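Local coordinates for protein LupI (Flavobacterium sp. YS-80-122, PDB 6IY4) that probably inhibits metalloendopeptidases, as a small periplasmic beta-barrel protein of the Inh family of protease inhibitors, at residues A[25-33]-A[48-59]; A[39-48]-A[59-68]. One frame throughout, in Å; residues are numbered along the deposited sequence.

Contact 1 of 2, residues A[25-33]-A[48-59]. Unlike the reference sequence in segment 25-33: Leu26 (reference Ser).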
loop_
_atom_site.group_PDB
_atom_site.type_symbol
_atom_site.label_atom_id
_atom_site.label_comp_id
_atom_site.label_asym_id
_atom_site.label_seq_id
_atom_site.Cartn_x
_atom_site.Cartn_y
_atom_site.Cartn_z
ATOM N N THR A 25 -6.257 -7.339 -0.484
ATOM C CA THR A 25 -5.839 -7.905 -1.775
ATOM C C THR A 25 -5.559 -6.788 -2.785
ATOM O O THR A 25 -6.437 -5.924 -3.005
ATOM C CB THR A 25 -6.899 -8.826 -2.367
ATOM O OG1 THR A 25 -7.213 -9.820 -1.403
ATOM C CG2 THR A 25 -6.380 -9.463 -3.626
ATOM N N LEU A 26 -4.371 -6.832 -3.377
ATOM C CA LEU A 26 -3.998 -6.043 -4.571
ATOM C C LEU A 26 -4.352 -6.916 -5.759
ATOM O O LEU A 26 -3.723 -7.944 -5.952
ATOM C CB LEU A 26 -2.531 -5.636 -4.552
ATOM C CG LEU A 26 -2.219 -4.337 -3.825
ATOM C CD1 LEU A 26 -2.529 -4.431 -2.320
ATOM C CD2 LEU A 26 -0.762 -3.964 -4.056
ATOM N N LYS A 27 -5.452 -6.553 -6.401
ATOM C CA LYS A 27 -5.994 -7.318 -7.541
ATOM C C LYS A 27 -5.094 -7.112 -8.770
ATOM O O LYS A 27 -4.536 -6.031 -8.961
ATOM C CB LYS A 27 -7.455 -6.916 -7.720
ATOM C CG LYS A 27 -8.336 -7.229 -6.527
ATOM C CD LYS A 27 -9.782 -7.433 -6.875
ATOM C CE LYS A 27 -10.674 -6.292 -6.458
ATOM N NZ LYS A 27 -12.099 -6.674 -6.617
ATOM N N LYS A 28 -5.006 -8.118 -9.617
ATOM C CA LYS A 28 -4.152 -8.102 -10.841
ATOM C C LYS A 28 -4.490 -6.943 -11.787
ATOM O O LYS A 28 -3.565 -6.503 -12.497
ATOM C CB LYS A 28 -4.280 -9.452 -11.538
ATOM C CG LYS A 28 -3.445 -10.523 -10.857
ATOM C CD LYS A 28 -3.232 -11.782 -11.675
ATOM C CE LYS A 28 -2.243 -11.581 -12.796
ATOM N NZ LYS A 28 -1.559 -12.848 -13.146
ATOM N N ASP A 29 -5.701 -6.416 -11.710
ATOM C CA ASP A 29 -6.183 -5.287 -12.559
ATOM C C ASP A 29 -5.901 -3.927 -11.888
ATOM O O ASP A 29 -6.464 -2.898 -12.308
ATOM C CB ASP A 29 -7.661 -5.470 -12.893
ATOM C CG ASP A 29 -8.593 -5.194 -11.734
ATOM O OD1 ASP A 29 -8.102 -5.014 -10.593
ATOM O OD2 ASP A 29 -9.796 -5.106 -11.981
ATOM N N ARG A 30 -5.051 -3.926 -10.868
ATOM C CA ARG A 30 -4.515 -2.725 -10.187
ATOM C C ARG A 30 -5.612 -2.020 -9.372
ATOM O O ARG A 30 -5.472 -0.844 -9.112
ATOM C CB ARG A 30 -3.760 -1.866 -11.216
ATOM C CG ARG A 30 -2.484 -2.536 -11.711
ATOM C CD ARG A 30 -1.521 -1.597 -12.384
ATOM N NE ARG A 30 -2.203 -0.932 -13.483
ATOM C CZ ARG A 30 -2.667 0.329 -13.467
ATOM N NH1 ARG A 30 -2.512 1.114 -12.408
ATOM N NH2 ARG A 30 -3.309 0.814 -14.519
ATOM N N THR A 31 -6.598 -2.739 -8.866
ATOM C CA THR A 31 -7.530 -2.287 -7.834
ATOM C C THR A 31 -7.259 -3.054 -6.557
ATOM O O THR A 31 -6.278 -3.803 -6.476
ATOM C CB THR A 31 -8.978 -2.445 -8.293
ATOM O OG1 THR A 31 -9.247 -3.825 -8.524
ATOM C CG2 THR A 31 -9.176 -1.684 -9.572
ATOM N N PHE A 32 -8.072 -2.781 -5.552
ATOM C CA PHE A 32 -7.969 -3.408 -4.229
ATOM C C PHE A 32 -9.268 -4.081 -3.837
ATOM O O PHE A 32 -10.299 -3.657 -4.284
ATOM C CB PHE A 32 -7.740 -2.369 -3.147
ATOM C CG PHE A 32 -6.551 -1.469 -3.368
ATOM C CD1 PHE A 32 -5.282 -1.846 -2.965
ATOM C CD2 PHE A 32 -6.733 -0.216 -3.945
ATOM C CE1 PHE A 32 -4.221 -0.977 -3.134
ATOM C CE2 PHE A 32 -5.661 0.649 -4.113
ATOM C CZ PHE A 32 -4.411 0.273 -3.680
ATOM N N SER A 33 -9.186 -5.075 -2.983
ATOM C CA SER A 33 -10.381 -5.573 -2.283
ATOM C C SER A 33 -10.931 -4.461 -1.370
ATOM O O SER A 33 -10.253 -3.462 -1.090
ATOM C CB SER A 33 -10.046 -6.841 -1.553
ATOM O OG SER A 33 -9.170 -6.588 -0.474
ATOM N N THR A 48 -7.565 3.992 -4.564
ATOM C CA THR A 48 -8.505 3.186 -5.384
ATOM C C THR A 48 -7.728 2.344 -6.382
ATOM O O THR A 48 -8.295 1.334 -6.847
ATOM C CB THR A 48 -9.549 4.068 -6.088
ATOM O OG1 THR A 48 -8.878 5.013 -6.923
ATOM C CG2 THR A 48 -10.430 4.791 -5.094
ATOM N N THR A 49 -6.509 2.735 -6.781
ATOM C CA THR A 49 -5.688 1.924 -7.679
ATOM C C THR A 49 -4.232 1.964 -7.220
ATOM O O THR A 49 -3.903 2.660 -6.259
ATOM C CB THR A 49 -5.794 2.331 -9.140
ATOM O OG1 THR A 49 -5.261 3.650 -9.323
ATOM C CG2 THR A 49 -7.229 2.312 -9.624
ATOM N N TRP A 50 -3.432 1.126 -7.844
ATOM C CA TRP A 50 -1.995 1.058 -7.525
ATOM C C TRP A 50 -1.204 0.849 -8.797
ATOM O O TRP A 50 -1.721 0.331 -9.763
ATOM C CB TRP A 50 -1.729 -0.012 -6.464
ATOM C CG TRP A 50 -2.194 -1.385 -6.835
ATOM C CD1 TRP A 50 -3.403 -1.961 -6.584
ATOM C CD2 TRP A 50 -1.393 -2.392 -7.487
ATOM N NE1 TRP A 50 -3.419 -3.235 -7.060
ATOM C CE2 TRP A 50 -2.198 -3.539 -7.609
ATOM C CE3 TRP A 50 -0.092 -2.431 -8.003
ATOM C CZ2 TRP A 50 -1.740 -4.715 -8.204
ATOM C CZ3 TRP A 50 0.380 -3.606 -8.567
ATOM C CH2 TRP A 50 -0.441 -4.730 -8.684
ATOM N N SER A 51 0.086 1.171 -8.733
ATOM C CA SER A 51 0.983 0.987 -9.884
ATOM C C SER A 51 2.390 0.762 -9.394
ATOM O O SER A 51 2.929 1.564 -8.640
ATOM C CB SER A 51 0.929 2.178 -10.791
ATOM O OG SER A 51 1.618 1.894 -11.995
ATOM N N PRO A 52 3.049 -0.311 -9.844
ATOM C CA PRO A 52 4.422 -0.556 -9.432
ATOM C C PRO A 52 5.350 0.411 -10.159
ATOM O O PRO A 52 5.014 0.875 -11.238
ATOM C CB PRO A 52 4.715 -1.998 -9.855
ATOM C CG PRO A 52 3.552 -2.434 -10.681
ATOM C CD PRO A 52 2.524 -1.335 -10.748
ATOM N N THR A 53 6.495 0.677 -9.559
ATOM C CA THR A 53 7.578 1.488 -10.158
ATOM C C THR A 53 8.823 0.643 -10.049
ATOM O O THR A 53 8.835 -0.397 -9.397
ATOM C CB THR A 53 7.718 2.833 -9.444
ATOM O OG1 THR A 53 8.373 2.538 -8.203
ATOM C CG2 THR A 53 6.386 3.533 -9.262
ATOM N N PRO A 54 9.936 1.068 -10.676
ATOM C CA PRO A 54 11.131 0.242 -10.657
ATOM C C PRO A 54 11.647 -0.061 -9.247
ATOM O O PRO A 54 12.240 -1.094 -9.040
ATOM C CB PRO A 54 12.093 1.109 -11.475
ATOM C CG PRO A 54 11.173 1.830 -12.422
ATOM C CD PRO A 54 10.086 2.286 -11.469
ATOM N N ASP A 55 11.390 0.840 -8.306
ATOM C CA ASP A 55 11.981 0.823 -6.956
ATOM C C ASP A 55 10.905 0.921 -5.884
ATOM O O ASP A 55 11.270 1.232 -4.746
ATOM C CB ASP A 55 12.937 2.000 -6.788
ATOM C CG ASP A 55 12.300 3.367 -7.034
ATOM O OD1 ASP A 55 11.160 3.421 -7.506
ATOM O OD2 ASP A 55 12.948 4.348 -6.680
ATOM N N GLY A 56 9.638 0.701 -6.244
ATOM C CA GLY A 56 8.605 0.981 -5.245
ATOM C C GLY A 56 7.221 0.825 -5.824
ATOM O O GLY A 56 7.023 0.041 -6.790
ATOM N N LEU A 57 6.266 1.463 -5.169
ATOM C CA LEU A 57 4.858 1.259 -5.478
ATOM C C LEU A 57 4.100 2.560 -5.258
ATOM O O LEU A 57 4.316 3.211 -4.222
ATOM C CB LEU A 57 4.336 0.168 -4.550
ATOM C CG LEU A 57 2.851 -0.174 -4.676
ATOM C CD1 LEU A 57 2.593 -0.797 -6.033
ATOM C CD2 LEU A 57 2.395 -1.141 -3.603
ATOM N N LEU A 58 3.169 2.883 -6.145
ATOM C CA LEU A 58 2.276 4.050 -5.981
ATOM C C LEU A 58 0.895 3.559 -5.617
ATOM O O LEU A 58 0.391 2.713 -6.332
ATOM C CB LEU A 58 2.166 4.837 -7.279
ATOM C CG LEU A 58 3.353 5.710 -7.618
ATOM C CD1 LEU A 58 3.236 6.136 -9.062
ATOM C CD2 LEU A 58 3.440 6.946 -6.731
ATOM N N LEU A 59 0.365 4.083 -4.540
ATOM C CA LEU A 59 -1.064 3.980 -4.212
ATOM C C LEU A 59 -1.694 5.274 -4.713
ATOM O O LEU A 59 -1.147 6.351 -4.427
ATOM C CB LEU A 59 -1.255 3.833 -2.712
ATOM C CG LEU A 59 -0.459 2.727 -2.014
ATOM C CD1 LEU A 59 -0.868 2.656 -0.563
ATOM C CD2 LEU A 59 -0.645 1.390 -2.719
HETATM O O HOH W 1 -9.969 -0.450 -5.658
#
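Arg30 and Thr31 run past Trp50 and Thr49, with the CA atoms of Thr31 and Thr49 4.6 Å apart. Segment 25-33 begins in the last residues of strand 22-26, one outermost strand, and continues as a loop; 49-53 is the other outermost strand. The loop bridges the two, consistent with the closed beta-barrel of the Inh family. One direct backbone hydrogen bond crosses: Trp50 N donates to Arg30 O at 3.1 Å. A water links Phe32 N to Thr48 O. The indole of Trp50 does most of the packing. Its CG sits between the backbone N and the carbonyl carbon (chi1 57°), which carries the ring over to the 27-30 turn. Arg30 CA lies over one face; Leu26, a serine in the reference sequence, covers the opposite face with CG and CD2. Phe32 meets the indole obliquely, CE1 to Trp50 CD1 at 3.7 Å, and its edge reaches Leu59 CD2. The Arg30 chain bends at chi3, and NH1 donates a hydrogen bond to Trp50 O at 2.9 Å. That oxygen is near the guanidinium plane, but NH1 sits above the carbonyl plane. At the indole edge, Trp50 NE1 donates to Thr31 O at 3.0 Å; Lys27 N reaches that same oxygen from the other face of its carbonyl plane.

Contact 2 of 2, residues A[39-48]-A[59-68]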
loop_
_atom_site.group_PDB
_atom_site.type_symbol
_atom_site.label_atom_id
_atom_site.label_comp_id
_atom_site.label_asym_id
_atom_site.label_seq_id
_atom_site.Cartn_x
_atom_site.Cartn_y
_atom_site.Cartn_z
ATOM N N LEU A 39 -7.163 1.864 5.143
ATOM C CA LEU A 39 -6.052 2.830 4.955
ATOM C C LEU A 39 -6.541 4.257 5.158
ATOM O O LEU A 39 -5.680 5.119 5.376
ATOM C CB LEU A 39 -5.435 2.672 3.563
ATOM C CG LEU A 39 -4.881 1.289 3.232
ATOM C CD1 LEU A 39 -4.196 1.313 1.862
ATOM C CD2 LEU A 39 -3.894 0.793 4.275
ATOM N N GLN A 40 -7.856 4.491 5.172
ATOM C CA GLN A 40 -8.469 5.820 5.475
ATOM C C GLN A 40 -7.999 6.313 6.851
ATOM O O GLN A 40 -7.841 7.499 7.042
ATOM C CB GLN A 40 -9.999 5.696 5.434
ATOM C CG GLN A 40 -10.770 6.997 5.692
ATOM C CD GLN A 40 -11.149 7.232 7.141
ATOM O OE1 GLN A 40 -10.873 6.435 8.031
ATOM N NE2 GLN A 40 -11.818 8.344 7.379
ATOM N N ALA A 41 -7.769 5.422 7.795
ATOM C CA ALA A 41 -7.320 5.798 9.150
ATOM C C ALA A 41 -5.908 6.373 9.078
ATOM O O ALA A 41 -5.501 7.103 10.025
ATOM C CB ALA A 41 -7.357 4.598 10.054
ATOM N N TRP A 42 -5.157 6.089 8.011
ATOM C CA TRP A 42 -3.685 6.321 8.007
ATOM C C TRP A 42 -3.277 7.342 6.935
ATOM O O TRP A 42 -2.234 8.012 7.088
ATOM C CB TRP A 42 -2.959 4.986 7.801
ATOM C CG TRP A 42 -3.190 3.988 8.895
ATOM C CD1 TRP A 42 -3.385 4.251 10.221
ATOM C CD2 TRP A 42 -3.215 2.555 8.773
ATOM N NE1 TRP A 42 -3.521 3.085 10.923
ATOM C CE2 TRP A 42 -3.450 2.028 10.059
ATOM C CE3 TRP A 42 -3.072 1.667 7.712
ATOM C CZ2 TRP A 42 -3.540 0.661 10.310
ATOM C CZ3 TRP A 42 -3.180 0.319 7.956
ATOM C CH2 TRP A 42 -3.408 -0.182 9.235
ATOM N N LEU A 43 -4.012 7.410 5.842
ATOM C CA LEU A 43 -3.659 8.254 4.683
ATOM C C LEU A 43 -4.736 9.332 4.524
ATOM O O LEU A 43 -5.932 9.005 4.724
ATOM C CB LEU A 43 -3.573 7.361 3.435
ATOM C CG LEU A 43 -2.544 6.235 3.461
ATOM C CD1 LEU A 43 -2.654 5.380 2.221
ATOM C CD2 LEU A 43 -1.132 6.763 3.634
ATOM N N GLY A 44 -4.306 10.504 4.078
ATOM C CA GLY A 44 -5.203 11.628 3.731
ATOM C C GLY A 44 -6.101 11.307 2.553
ATOM O O GLY A 44 -7.271 11.718 2.532
ATOM N N ARG A 45 -5.577 10.534 1.606
ATOM C CA ARG A 45 -6.259 10.195 0.344
ATOM C C ARG A 45 -6.432 8.690 0.326
ATOM O O ARG A 45 -5.417 8.027 0.397
ATOM C CB ARG A 45 -5.408 10.720 -0.807
ATOM C CG ARG A 45 -6.162 10.702 -2.123
ATOM C CD ARG A 45 -5.263 10.987 -3.305
ATOM N NE ARG A 45 -4.659 12.305 -3.172
ATOM C CZ ARG A 45 -5.312 13.466 -3.310
ATOM N NH1 ARG A 45 -6.618 13.502 -3.562
ATOM N NH2 ARG A 45 -4.635 14.602 -3.207
ATOM N N THR A 46 -7.651 8.177 0.309
ATOM C CA THR A 46 -7.910 6.728 0.265
ATOM C C THR A 46 -7.554 6.191 -1.127
ATOM O O THR A 46 -8.038 6.699 -2.116
ATOM C CB THR A 46 -9.376 6.441 0.573
ATOM O OG1 THR A 46 -9.578 6.838 1.935
ATOM C CG2 THR A 46 -9.706 4.983 0.398
ATOM N N PRO A 47 -6.705 5.149 -1.255
ATOM C CA PRO A 47 -6.327 4.640 -2.564
ATOM C C PRO A 47 -7.418 3.820 -3.257
ATOM O O PRO A 47 -8.156 3.093 -2.543
ATOM C CB PRO A 47 -5.172 3.670 -2.247
ATOM C CG PRO A 47 -4.816 3.883 -0.818
ATOM C CD PRO A 47 -6.042 4.440 -0.146
ATOM N N THR A 48 -7.565 3.992 -4.564
ATOM C CA THR A 48 -8.505 3.186 -5.384
ATOM C C THR A 48 -7.728 2.344 -6.382
ATOM O O THR A 48 -8.295 1.334 -6.847
ATOM C CB THR A 48 -9.549 4.068 -6.088
ATOM O OG1 THR A 48 -8.878 5.013 -6.923
ATOM C CG2 THR A 48 -10.430 4.791 -5.094
ATOM N N LEU A 59 0.365 4.083 -4.540
ATOM C CA LEU A 59 -1.064 3.980 -4.212
ATOM C C LEU A 59 -1.694 5.274 -4.713
ATOM O O LEU A 59 -1.147 6.351 -4.427
ATOM C CB LEU A 59 -1.255 3.833 -2.712
ATOM C CG LEU A 59 -0.459 2.727 -2.014
ATOM C CD1 LEU A 59 -0.868 2.656 -0.563
ATOM C CD2 LEU A 59 -0.645 1.390 -2.719
ATOM N N ILE A 60 -2.787 5.157 -5.453
ATOM C CA ILE A 60 -3.340 6.296 -6.223
ATOM C C ILE A 60 -4.788 6.495 -5.806
ATOM O O ILE A 60 -5.502 5.512 -5.741
ATOM C CB ILE A 60 -3.169 6.002 -7.708
ATOM C CG1 ILE A 60 -1.682 5.794 -8.035
ATOM C CG2 ILE A 60 -3.728 7.143 -8.539
ATOM C CD1 ILE A 60 -1.418 5.304 -9.450
ATOM N N GLY A 61 -5.195 7.749 -5.634
ATOM C CA GLY A 61 -6.559 8.075 -5.202
ATOM C C GLY A 61 -7.504 8.145 -6.375
ATOM O O GLY A 61 -7.120 7.929 -7.539
ATOM N N LYS A 62 -8.775 8.434 -6.091
ATOM C CA LYS A 62 -9.824 8.294 -7.120
ATOM C C LYS A 62 -9.603 9.297 -8.259
ATOM O O LYS A 62 -10.036 9.009 -9.391
ATOM C CB LYS A 62 -11.222 8.491 -6.521
ATOM C CG LYS A 62 -12.343 8.110 -7.478
ATOM C CD LYS A 62 -13.748 8.261 -6.916
ATOM C CE LYS A 62 -13.952 7.548 -5.595
ATOM N NZ LYS A 62 -15.343 7.049 -5.463
ATOM N N ASP A 63 -8.925 10.403 -7.991
ATOM C CA ASP A 63 -8.764 11.503 -8.972
ATOM C C ASP A 63 -7.460 11.330 -9.711
ATOM O O ASP A 63 -7.143 12.166 -10.570
ATOM C CB ASP A 63 -8.790 12.830 -8.236
ATOM C CG ASP A 63 -7.584 13.022 -7.350
ATOM O OD1 ASP A 63 -7.033 12.005 -6.869
ATOM O OD2 ASP A 63 -7.209 14.188 -7.152
ATOM N N GLY A 64 -6.727 10.273 -9.403
ATOM C CA GLY A 64 -5.508 9.959 -10.147
ATOM C C GLY A 64 -4.315 10.562 -9.463
ATOM O O GLY A 64 -3.218 10.325 -9.967
ATOM N N SER A 65 -4.495 11.190 -8.293
ATOM C CA SER A 65 -3.372 11.803 -7.540
ATOM C C SER A 65 -2.777 10.804 -6.543
ATOM O O SER A 65 -3.388 9.799 -6.226
ATOM C CB SER A 65 -3.766 13.039 -6.825
ATOM O OG SER A 65 -4.400 12.681 -5.631
ATOM N N GLN A 66 -1.551 11.068 -6.137
ATOM C CA GLN A 66 -0.779 10.155 -5.278
ATOM C C GLN A 66 -1.423 10.117 -3.897
ATOM O O GLN A 66 -1.555 11.150 -3.228
ATOM C CB GLN A 66 0.684 10.596 -5.229
ATOM C CG GLN A 66 1.580 9.753 -4.328
ATOM C CD GLN A 66 3.035 10.095 -4.542
ATOM O OE1 GLN A 66 3.853 10.124 -3.620
ATOM N NE2 GLN A 66 3.356 10.328 -5.790
ATOM N N SER A 67 -1.759 8.913 -3.443
ATOM C CA SER A 67 -2.094 8.663 -2.028
ATOM C C SER A 67 -0.810 8.373 -1.233
ATOM O O SER A 67 -0.649 8.878 -0.086
ATOM C CB SER A 67 -3.109 7.547 -1.891
ATOM O OG SER A 67 -3.120 7.139 -0.541
ATOM N N LEU A 68 0.122 7.605 -1.819
ATOM C CA LEU A 68 1.417 7.343 -1.145
ATOM C C LEU A 68 2.348 6.687 -2.155
ATOM O O LEU A 68 1.907 5.857 -2.957
ATOM C CB LEU A 68 1.219 6.430 0.056
ATOM C CG LEU A 68 2.405 6.323 1.005
ATOM C CD1 LEU A 68 2.642 7.635 1.710
ATOM C CD2 LEU A 68 2.196 5.192 2.009
HETATM O O HOH W 2 -2.607 10.257 1.342
HETATM O O HOH W 3 -7.091 5.661 -9.033
#
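Arg45 lies across Gly61 and Ser67, at the turn end of the hairpin of strands 56-60 and 66-74. Its CG is anti to the backbone N (chi1 -167°), and this sends the chain toward the turn. Arg45 CB rests 4.1 Å from Ser67 CB. CG and CD pass over Gly61, and Arg45 CD packs directly on Gly61 CA at 3.7 Å, where there is no side chain. Arg45 NE makes a weak hydrogen bond to Gln66 O at 3.3 Å, near the guanidinium plane. Arg45 NH1 stands 3.7 Å from Asp63 OD1, a long salt bridge of charges alone. Asp63 OD1 also accepts from Ser65 N, an Asx turn that overlaps the end of the type I turn 61-64. Farther from the turn, Ser67 and Leu68 both face Leu59 in a classic beta bulge. Ser67 OG donates to Arg45 O at 2.6 Å and has Leu43 CD1 beside it. With an alanine in place of Ser67 this hydroxyl is gone, and Arg45 O would probably lose its donor from the hairpin. Pro47 lies alongside Leu59, CB to CB at 3.9 Å. Thr48 N donates to Ile60 O at 2.8 Å, and a water joins Thr48 OG1 to Gly61 O.

Overall arrangement
Contacts 1 and 2 lie with their centres about 11 Å apart and share Thr48 and Leu59. Their segments alternate along the chain, and Thr48 ends 39-48 and begins 48-59. Strand 56-60 serves both. Contact 1 brings the end of strand 22-26 and the loop after it to the outermost strand 49-53, while contact 2 lays the long loop before that strand against the 59-68 hairpin. A classic beta bulge lies at the junction, where Thr48 and Thr49 both face Ile60; Thr49 O is 2.9 Å from Ile60 N, a probable hydrogen bond. Phe32 CE2 packs on Pro47 CB at 3.6 Å, tying the aromatic side of contact 1 to the proline of contact 2.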